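Local coordinates for protein phosphomethylpyrimidine kinase (Pyrococcus furiosus, PDB 2PB9) that probably phosphorylates hydroxymethylpyrimidine and its phosphate and, through the C-terminal ThiN domain that forms this chain, couples the diphosphate product to thiazole phosphate, giving thiamine phosphate, at residues Thr33-Ser38 with Tyr92-Asn97; Pro42-Thr47 with Ala81-Met86. One frame throughout, in Å; residues are numbered along the deposited sequence.

Contact 1 (Thr33-Ser38 with Tyr92-Asn97) joins two neighbouring antiparallel strands of the central sheet, about 5 Å from the centre of the chain. Contact 2 (Pro42-Thr47 with Ala81-Met86) lies further out, about 13 Å from that centre, where the loop after strand 35-38 packs on helix 77-86; the centres of the two contacts are about 11 Å apart. They meet at Ser-38 and Met-86: Ser-38 OG is 3.5 Å from Ala-44 CB, and Met-86 CE packs 3.3 Å from Arg-93 CD. A bound phosphate, probably from the crystallisation liquor, sits beside Asn-34 in contact 1.

Contact 1 (Thr33-Ser38 with Tyr92-Asn97); sequences TNFVYS and YRSAIN
Val-36 and Ala-95 form the hydrogen-bonded pair at the middle of this antiparallel ladder, with Val-36 N 3.1 Å from Ala-95 O. The return bond, from Ala-95 N, ends on Val-36 O, and that oxygen also accepts Ser-94 OG at 3.0 Å. The hydroxyl gets there because OG stands anti to the backbone N of Ser-94 (chi1 -175°). The Val-36 carbonyl is thus gripped by one backbone and one side-chain donor. Phe-35 with Ile-96 and Tyr-37 with Ser-94 are the non-hydrogen-bonded pairs, their side chains on one face of the sheet; Val-36 and Ala-95 project from the other.

The Phe-35 ring presents one face to Ile-96 CD1, which lies 4.0 Å above the plane and is displaced toward the rim. Its edge faces Ser-94 OG and the carbonyl oxygen of Ala-95. Ile-96, extended through CG1, also reaches Thr-33, with CG1 3.5 Å from Thr-33 CG2. The Tyr-37 ring meets Arg-93 O edge-on, in its own plane; the placement of the arginine's guanidinium, with Tyr-37 OH over one face, is doubtful.

Beyond the strand pairs, side chains extend the ladder. Thr-33 OG1 donates to Asn-97 O at 2.9 Å, in the carbonyl plane. Asn-97, its CG between the backbone N and carbonyl carbon (chi1 65°), turns OD1 back to Asn-34 N at 3.2 Å; that donor stands above the amide plane. Asn-97 ND2 bonds Gly-32 O.

Helix 176-185 covers the Phe-35 face through Val-179, and Phe-172 touches Ala-95. The arrangement is an antiparallel strand pair, 35-38 beside 94-98, inside the mixed sheet of an alpha/beta ThiN domain.

Contact 2 (Pro42-Thr47 with Ala81-Met86); sequences PYARST and AVLTYM
Leu-83 bridges helix 77-86 and the loop Pro42-Thr47 with its two methyl branches, which go to different parts of the loop. The apolar contacts centre on Ala-44, whose CB points at the helix. Leu-83 CD1 lies 3.7 Å from Ala-44 CB, and the terminal methyl of Met-86, a selenomethionine here, comes to 4.2 Å from the same carbon, CE against CB. Ala-44 CB is thus touched by side chains from two positions three residues apart on the helix. Met-86 sends CG away from its carbonyl carbon and beside its backbone N (chi1 -74°), then runs nearly extended before bending at the selenium (chi3 90°), which brings CE round to the alanine.

The second group of contacts sets a methyl against backbone. Leu-83 CD2 rests 3.4 Å from Ser-46 C and also comes close to Ser-46 O and Thr-47 N. It therefore lies against the peptide link between Ser-46 and Thr-47, while the CB of Ser-46 points away from the helix.

No hydrogen bond joins the two segments; the polar links are local to the loop, its neighbour Asp-49 and the helix. Ala-44 is the centre of an inverse gamma turn, with a weak bond from Arg-45 N to Tyr-43 O. Asp-49 OD2 accepts from both Arg-45 N and Ser-46 N, holding the following part of the loop. In the helix, Met-86 N bonds Val-82 O at 2.9 Å.

The loop links strand 35-38 to strand 50-53. Ser-38, ending the first of these strands, touches Ala-44, Val-82, Leu-83 and Met-86, while Ala-81, Thr-84 and Tyr-85 carry the helix against helix 138-149.

Contact 1 (Thr33-Ser38 with Tyr92-Asn97)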
ATOM      1  N   THR A  33     -12.507  17.490  10.303  1.00 25.34           N
ATOM      2  CA  THR A  33     -13.754  16.821  10.596  1.00 26.86           C
ATOM      3  C   THR A  33     -14.935  17.628  10.057  1.00 28.38           C
ATOM      4  O   THR A  33     -14.997  18.855  10.203  1.00 28.39           O
ATOM      5  CB  THR A  33     -13.931  16.592  12.123  1.00 25.82           C
ATOM      6  OG1 THR A  33     -13.062  15.535  12.544  1.00 26.37           O
ATOM      7  CG2 THR A  33     -15.389  16.219  12.461  1.00 23.77           C
ATOM      8  N   ASN A  34     -15.851  16.924   9.404  1.00 28.23           N
ATOM      9  CA  ASN A  34     -17.045  17.547   8.891  1.00 29.69           C
ATOM     10  C   ASN A  34     -18.222  16.852   9.578  1.00 30.35           C
ATOM     11  O   ASN A  34     -18.204  15.643   9.812  1.00 31.42           O
ATOM     12  CB  ASN A  34     -17.124  17.408   7.371  1.00 29.51           C
ATOM     13  CG  ASN A  34     -17.818  18.596   6.719  1.00 29.39           C
ATOM     14  OD1 ASN A  34     -17.613  18.871   5.542  1.00 30.85           O
ATOM     15  ND2 ASN A  34     -18.641  19.305   7.485  1.00 28.09           N
ATOM     16  N   PHE A  35     -19.232  17.638   9.917  1.00 30.43           N
ATOM     17  CA  PHE A  35     -20.415  17.152  10.605  1.00 29.77           C
ATOM     18  C   PHE A  35     -21.576  17.526   9.683  1.00 30.14           C
ATOM     19  O   PHE A  35     -21.757  18.703   9.345  1.00 29.34           O
ATOM     20  CB  PHE A  35     -20.494  17.873  11.957  1.00 28.29           C
ATOM     21  CG  PHE A  35     -21.435  17.250  12.946  1.00 29.46           C
ATOM     22  CD1 PHE A  35     -21.495  17.740  14.252  1.00 30.07           C
ATOM     23  CD2 PHE A  35     -22.287  16.210  12.581  1.00 30.81           C
ATOM     24  CE1 PHE A  35     -22.394  17.210  15.184  1.00 29.85           C
ATOM     25  CE2 PHE A  35     -23.192  15.669  13.502  1.00 30.22           C
ATOM     26  CZ  PHE A  35     -23.244  16.174  14.807  1.00 31.22           C
ATOM     27  N   VAL A  36     -22.350  16.534   9.254  1.00 28.84           N
ATOM     28  CA  VAL A  36     -23.452  16.821   8.341  1.00 28.68           C
ATOM     29  C   VAL A  36     -24.837  16.424   8.803  1.00 29.22           C
ATOM     30  O   VAL A  36     -25.010  15.600   9.705  1.00 31.23           O
ATOM     31  CB  VAL A  36     -23.240  16.174   6.942  1.00 26.88           C
ATOM     32  CG1 VAL A  36     -21.937  16.639   6.355  1.00 24.53           C
ATOM     33  CG2 VAL A  36     -23.293  14.647   7.040  1.00 24.03           C
ATOM     34  N   TYR A  37     -25.820  17.035   8.157  1.00 29.16           N
ATOM     35  CA  TYR A  37     -27.222  16.779   8.427  1.00 29.98           C
ATOM     36  C   TYR A  37     -27.945  16.986   7.102  1.00 30.47           C
ATOM     37  O   TYR A  37     -28.029  18.098   6.579  1.00 29.82           O
ATOM     38  CB  TYR A  37     -27.737  17.735   9.490  1.00 30.60           C
ATOM     39  CG  TYR A  37     -29.088  17.359  10.054  1.00 31.65           C
ATOM     40  CD1 TYR A  37     -29.652  16.105   9.805  1.00 30.10           C
ATOM     41  CD2 TYR A  37     -29.797  18.257  10.858  1.00 32.19           C
ATOM     42  CE1 TYR A  37     -30.885  15.754  10.339  1.00 31.02           C
ATOM     43  CE2 TYR A  37     -31.027  17.916  11.400  1.00 32.49           C
ATOM     44  CZ  TYR A  37     -31.563  16.668  11.136  1.00 31.48           C
ATOM     45  OH  TYR A  37     -32.774  16.345  11.684  1.00 33.49           O
ATOM     46  N   SER A  38     -28.451  15.887   6.561  1.00 30.72           N
ATOM     47  CA  SER A  38     -29.125  15.892   5.278  1.00 31.40           C
ATOM     48  C   SER A  38     -30.606  16.221   5.329  1.00 32.10           C
ATOM     49  O   SER A  38     -31.229  16.211   6.391  1.00 31.32           O
ATOM     50  CB  SER A  38     -28.939  14.522   4.621  1.00 29.57           C
ATOM     51  OG  SER A  38     -29.762  14.386   3.488  1.00 27.41           O
ATOM     52  N   TYR A  92     -31.494   8.129   9.180  1.00 35.87           N
ATOM     53  CA  TYR A  92     -30.180   8.574   9.605  1.00 34.00           C
ATOM     54  C   TYR A  92     -29.529   9.534   8.634  1.00 31.97           C
ATOM     55  O   TYR A  92     -28.733   9.130   7.785  1.00 31.24           O
ATOM     56  CB  TYR A  92     -29.285   7.361   9.842  1.00 35.90           C
ATOM     57  CG  TYR A  92     -29.749   6.545  11.015  1.00 36.41           C
ATOM     58  CD1 TYR A  92     -30.961   5.853  10.969  1.00 37.59           C
ATOM     59  CD2 TYR A  92     -29.025   6.534  12.204  1.00 36.71           C
ATOM     60  CE1 TYR A  92     -31.450   5.178  12.083  1.00 37.66           C
ATOM     61  CE2 TYR A  92     -29.502   5.859  13.331  1.00 37.99           C
ATOM     62  CZ  TYR A  92     -30.716   5.187  13.261  1.00 38.03           C
ATOM     63  OH  TYR A  92     -31.201   4.541  14.372  1.00 39.03           O
ATOM     64  N   ARG A  93     -29.861  10.813   8.776  1.00 30.43           N
ATOM     65  CA  ARG A  93     -29.318  11.834   7.902  1.00 29.10           C
ATOM     66  C   ARG A  93     -28.275  12.730   8.524  1.00 29.75           C
ATOM     67  O   ARG A  93     -28.056  13.852   8.070  1.00 30.14           O
ATOM     68  CB  ARG A  93     -30.434  12.687   7.317  1.00 29.77           C
ATOM     69  CG  ARG A  93     -31.662  12.785   8.169  1.00 29.34           C
ATOM     70  CD  ARG A  93     -32.863  12.548   7.291  1.00 28.00           C
ATOM     71  NE  ARG A  93     -34.035  13.237   7.802  1.00 30.97           N
ATOM     72  CZ  ARG A  93     -34.150  14.557   7.888  1.00 30.72           C
ATOM     73  NH1 ARG A  93     -33.160  15.343   7.491  1.00 30.62           N
ATOM     74  NH2 ARG A  93     -35.260  15.087   8.378  1.00 31.55           N
ATOM     75  N   SER A  94     -27.631  12.230   9.569  1.00 30.07           N
ATOM     76  CA  SER A  94     -26.575  12.970  10.229  1.00 28.78           C
ATOM     77  C   SER A  94     -25.401  12.014  10.349  1.00 28.51           C
ATOM     78  O   SER A  94     -25.581  10.793  10.367  1.00 27.99           O
ATOM     79  CB  SER A  94     -27.011  13.431  11.617  1.00 30.68           C
ATOM     80  OG  SER A  94     -26.015  14.261  12.202  1.00 32.84           O
ATOM     81  N   ALA A  95     -24.200  12.572  10.416  1.00 26.65           N
ATOM     82  CA  ALA A  95     -22.995  11.765  10.543  1.00 26.35           C
ATOM     83  C   ALA A  95     -21.826  12.682  10.848  1.00 24.77           C
ATOM     84  O   ALA A  95     -21.961  13.903  10.807  1.00 25.63           O
ATOM     85  CB  ALA A  95     -22.733  10.987   9.241  1.00 26.20           C
ATOM     86  N   ILE A  96     -20.685  12.084  11.160  1.00 23.95           N
ATOM     87  CA  ILE A  96     -19.472  12.841  11.445  1.00 24.03           C
ATOM     88  C   ILE A  96     -18.257  11.935  11.280  1.00 24.47           C
ATOM     89  O   ILE A  96     -18.298  10.750  11.624  1.00 25.29           O
ATOM     90  CB  ILE A  96     -19.484  13.422  12.880  1.00 23.36           C
ATOM     91  CG1 ILE A  96     -18.280  14.333  13.078  1.00 22.17           C
ATOM     92  CG2 ILE A  96     -19.435  12.306  13.915  1.00 22.94           C
ATOM     93  CD1 ILE A  96     -18.298  15.062  14.398  1.00 22.62           C
ATOM     94  N   ASN A  97     -17.180  12.469  10.725  1.00 24.17           N
ATOM     95  CA  ASN A  97     -16.002  11.641  10.570  1.00 24.02           C
ATOM     96  C   ASN A  97     -14.921  12.085  11.546  1.00 25.23           C
ATOM     97  O   ASN A  97     -14.603  13.275  11.660  1.00 24.02           O
ATOM     98  CB  ASN A  97     -15.469  11.664   9.123  1.00 22.90           C
ATOM     99  CG  ASN A  97     -14.959  13.033   8.688  1.00 23.51           C
ATOM    100  OD1 ASN A  97     -15.735  13.900   8.287  1.00 24.82           O
ATOM    101  ND2 ASN A  97     -13.645  13.229   8.765  1.00 20.64           N
TER

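Contact 2 (Pro42-Thr47 with Ala81-Met86)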
ATOM      1  N   PRO A  42     -37.765  12.226  -0.204  1.00 42.07           N
ATOM      2  CA  PRO A  42     -36.956  11.994  -1.400  1.00 42.12           C
ATOM      3  C   PRO A  42     -36.186  13.225  -1.836  1.00 41.64           C
ATOM      4  O   PRO A  42     -35.582  13.231  -2.906  1.00 42.55           O
ATOM      5  CB  PRO A  42     -37.998  11.585  -2.428  1.00 43.07           C
ATOM      6  CG  PRO A  42     -39.130  12.514  -2.083  1.00 43.13           C
ATOM      7  CD  PRO A  42     -39.178  12.449  -0.561  1.00 42.27           C
ATOM      8  N   TYR A  43     -36.202  14.267  -1.013  1.00 40.68           N
ATOM      9  CA  TYR A  43     -35.498  15.497  -1.368  1.00 40.32           C
ATOM     10  C   TYR A  43     -33.979  15.425  -1.296  1.00 39.22           C
ATOM     11  O   TYR A  43     -33.291  16.274  -1.861  1.00 39.25           O
ATOM     12  CB  TYR A  43     -36.013  16.647  -0.515  1.00 39.93           C
ATOM     13  CG  TYR A  43     -37.479  16.846  -0.740  1.00 40.52           C
ATOM     14  CD1 TYR A  43     -37.974  17.071  -2.027  1.00 40.31           C
ATOM     15  CD2 TYR A  43     -38.380  16.752   0.309  1.00 40.97           C
ATOM     16  CE1 TYR A  43     -39.329  17.190  -2.264  1.00 40.70           C
ATOM     17  CE2 TYR A  43     -39.745  16.870   0.081  1.00 42.62           C
ATOM     18  CZ  TYR A  43     -40.212  17.085  -1.209  1.00 40.60           C
ATOM     19  OH  TYR A  43     -41.562  17.172  -1.439  1.00 41.54           O
ATOM     20  N   ALA A  44     -33.466  14.408  -0.611  1.00 38.18           N
ATOM     21  CA  ALA A  44     -32.030  14.220  -0.481  1.00 37.35           C
ATOM     22  C   ALA A  44     -31.497  13.493  -1.721  1.00 36.64           C
ATOM     23  O   ALA A  44     -31.290  12.287  -1.703  1.00 35.99           O
ATOM     24  CB  ALA A  44     -31.732  13.416   0.780  1.00 37.33           C
ATOM     25  N   ARG A  45     -31.269  14.239  -2.797  1.00 36.82           N
ATOM     26  CA  ARG A  45     -30.786  13.654  -4.039  1.00 36.86           C
ATOM     27  C   ARG A  45     -29.305  13.950  -4.325  1.00 35.37           C
ATOM     28  O   ARG A  45     -28.686  13.314  -5.177  1.00 35.48           O
ATOM     29  CB  ARG A  45     -31.677  14.134  -5.199  1.00 40.18           C
ATOM     30  CG  ARG A  45     -31.375  13.522  -6.586  1.00 45.74           C
ATOM     31  CD  ARG A  45     -31.434  11.995  -6.577  1.00 48.18           C
ATOM     32  NE  ARG A  45     -32.205  11.506  -5.436  1.00 51.98           N
ATOM     33  CZ  ARG A  45     -32.540  10.236  -5.227  1.00 52.36           C
ATOM     34  NH1 ARG A  45     -32.178   9.287  -6.085  1.00 52.19           N
ATOM     35  NH2 ARG A  45     -33.236   9.920  -4.143  1.00 52.11           N
ATOM     36  N   SER A  46     -28.727  14.907  -3.618  1.00 33.60           N
ATOM     37  CA  SER A  46     -27.321  15.217  -3.839  1.00 33.05           C
ATOM     38  C   SER A  46     -26.693  15.839  -2.599  1.00 32.78           C
ATOM     39  O   SER A  46     -27.397  16.194  -1.652  1.00 31.47           O
ATOM     40  CB  SER A  46     -27.165  16.168  -5.033  1.00 31.56           C
ATOM     41  OG  SER A  46     -27.773  17.413  -4.767  1.00 30.33           O
ATOM     42  N   THR A  47     -25.369  15.962  -2.607  1.00 32.23           N
ATOM     43  CA  THR A  47     -24.657  16.555  -1.481  1.00 32.89           C
ATOM     44  C   THR A  47     -25.118  18.005  -1.285  1.00 33.10           C
ATOM     45  O   THR A  47     -24.880  18.623  -0.244  1.00 32.29           O
ATOM     46  CB  THR A  47     -23.143  16.557  -1.718  1.00 33.47           C
ATOM     47  OG1 THR A  47     -22.816  17.559  -2.691  1.00 33.17           O
ATOM     48  CG2 THR A  47     -22.679  15.183  -2.203  1.00 32.69           C
ATOM     49  N   ALA A  81     -21.591   9.690   1.846  1.00 24.83           N
ATOM     50  CA  ALA A  81     -21.653   8.588   2.792  1.00 23.50           C
ATOM     51  C   ALA A  81     -23.019   8.518   3.476  1.00 22.83           C
ATOM     52  O   ALA A  81     -23.664   7.462   3.486  1.00 21.30           O
ATOM     53  CB  ALA A  81     -20.561   8.753   3.838  1.00 25.59           C
ATOM     54  N   VAL A  82     -23.450   9.641   4.050  1.00 21.84           N
ATOM     55  CA  VAL A  82     -24.728   9.690   4.744  1.00 21.84           C
ATOM     56  C   VAL A  82     -25.864   9.490   3.755  1.00 21.66           C
ATOM     57  O   VAL A  82     -26.856   8.836   4.063  1.00 22.92           O
ATOM     58  CB  VAL A  82     -24.923  11.035   5.518  1.00 20.71           C
ATOM     59  CG1 VAL A  82     -25.596  12.077   4.646  1.00 23.26           C
ATOM     60  CG2 VAL A  82     -25.754  10.805   6.746  1.00 20.91           C
ATOM     61  N   LEU A  83     -25.700  10.036   2.558  1.00 22.25           N
ATOM     62  CA  LEU A  83     -26.710   9.927   1.522  1.00 23.26           C
ATOM     63  C   LEU A  83     -26.886   8.456   1.149  1.00 23.98           C
ATOM     64  O   LEU A  83     -28.010   7.960   1.072  1.00 25.78           O
ATOM     65  CB  LEU A  83     -26.289  10.774   0.307  1.00 23.79           C
ATOM     66  CG  LEU A  83     -27.329  11.738  -0.311  1.00 23.75           C
ATOM     67  CD1 LEU A  83     -28.203  12.360   0.766  1.00 21.91           C
ATOM     68  CD2 LEU A  83     -26.613  12.823  -1.098  1.00 22.02           C
ATOM     69  N   THR A  84     -25.772   7.759   0.943  1.00 23.91           N
ATOM     70  CA  THR A  84     -25.787   6.338   0.594  1.00 24.35           C
ATOM     71  C   THR A  84     -26.343   5.502   1.751  1.00 26.43           C
ATOM     72  O   THR A  84     -27.084   4.530   1.552  1.00 27.37           O
ATOM     73  CB  THR A  84     -24.355   5.849   0.252  1.00 24.60           C
ATOM     74  OG1 THR A  84     -23.957   6.399  -1.007  1.00 24.51           O
ATOM     75  CG2 THR A  84     -24.282   4.323   0.197  1.00 23.25           C
ATOM     76  N   TYR A  85     -25.974   5.892   2.964  1.00 26.62           N
ATOM     77  CA  TYR A  85     -26.416   5.202   4.164  1.00 26.16           C
ATOM     78  C   TYR A  85     -27.942   5.273   4.265  1.00 28.17           C
ATOM     79  O   TYR A  85     -28.590   4.306   4.652  1.00 26.40           O
ATOM     80  CB  TYR A  85     -25.761   5.858   5.377  1.00 23.00           C
ATOM     81  CG  TYR A  85     -25.976   5.151   6.688  1.00 22.42           C
ATOM     82  CD1 TYR A  85     -24.996   4.304   7.218  1.00 22.16           C
ATOM     83  CD2 TYR A  85     -27.125   5.389   7.444  1.00 23.23           C
ATOM     84  CE1 TYR A  85     -25.151   3.720   8.476  1.00 21.96           C
ATOM     85  CE2 TYR A  85     -27.295   4.819   8.702  1.00 23.52           C
ATOM     86  CZ  TYR A  85     -26.304   3.987   9.214  1.00 24.82           C
ATOM     87  OH  TYR A  85     -26.472   3.443  10.469  1.00 25.82           O
HETATM   88  N   MSE A  86     -28.509   6.424   3.904  1.00 31.85           N
HETATM   89  CA  MSE A  86     -29.959   6.620   3.954  1.00 35.23           C
HETATM   90  C   MSE A  86     -30.705   5.646   3.044  1.00 35.82           C
HETATM   91  O   MSE A  86     -31.866   5.313   3.288  1.00 33.50           O
HETATM   92  CB  MSE A  86     -30.310   8.066   3.587  1.00 36.61           C
HETATM   93  CG  MSE A  86     -29.985   9.057   4.702  1.00 42.73           C
HETATM   94 SE   MSE A  86     -29.884  10.925   4.170  1.00 50.81          SE
HETATM   95  CE  MSE A  86     -31.729  11.434   4.429  1.00 46.66           C
TER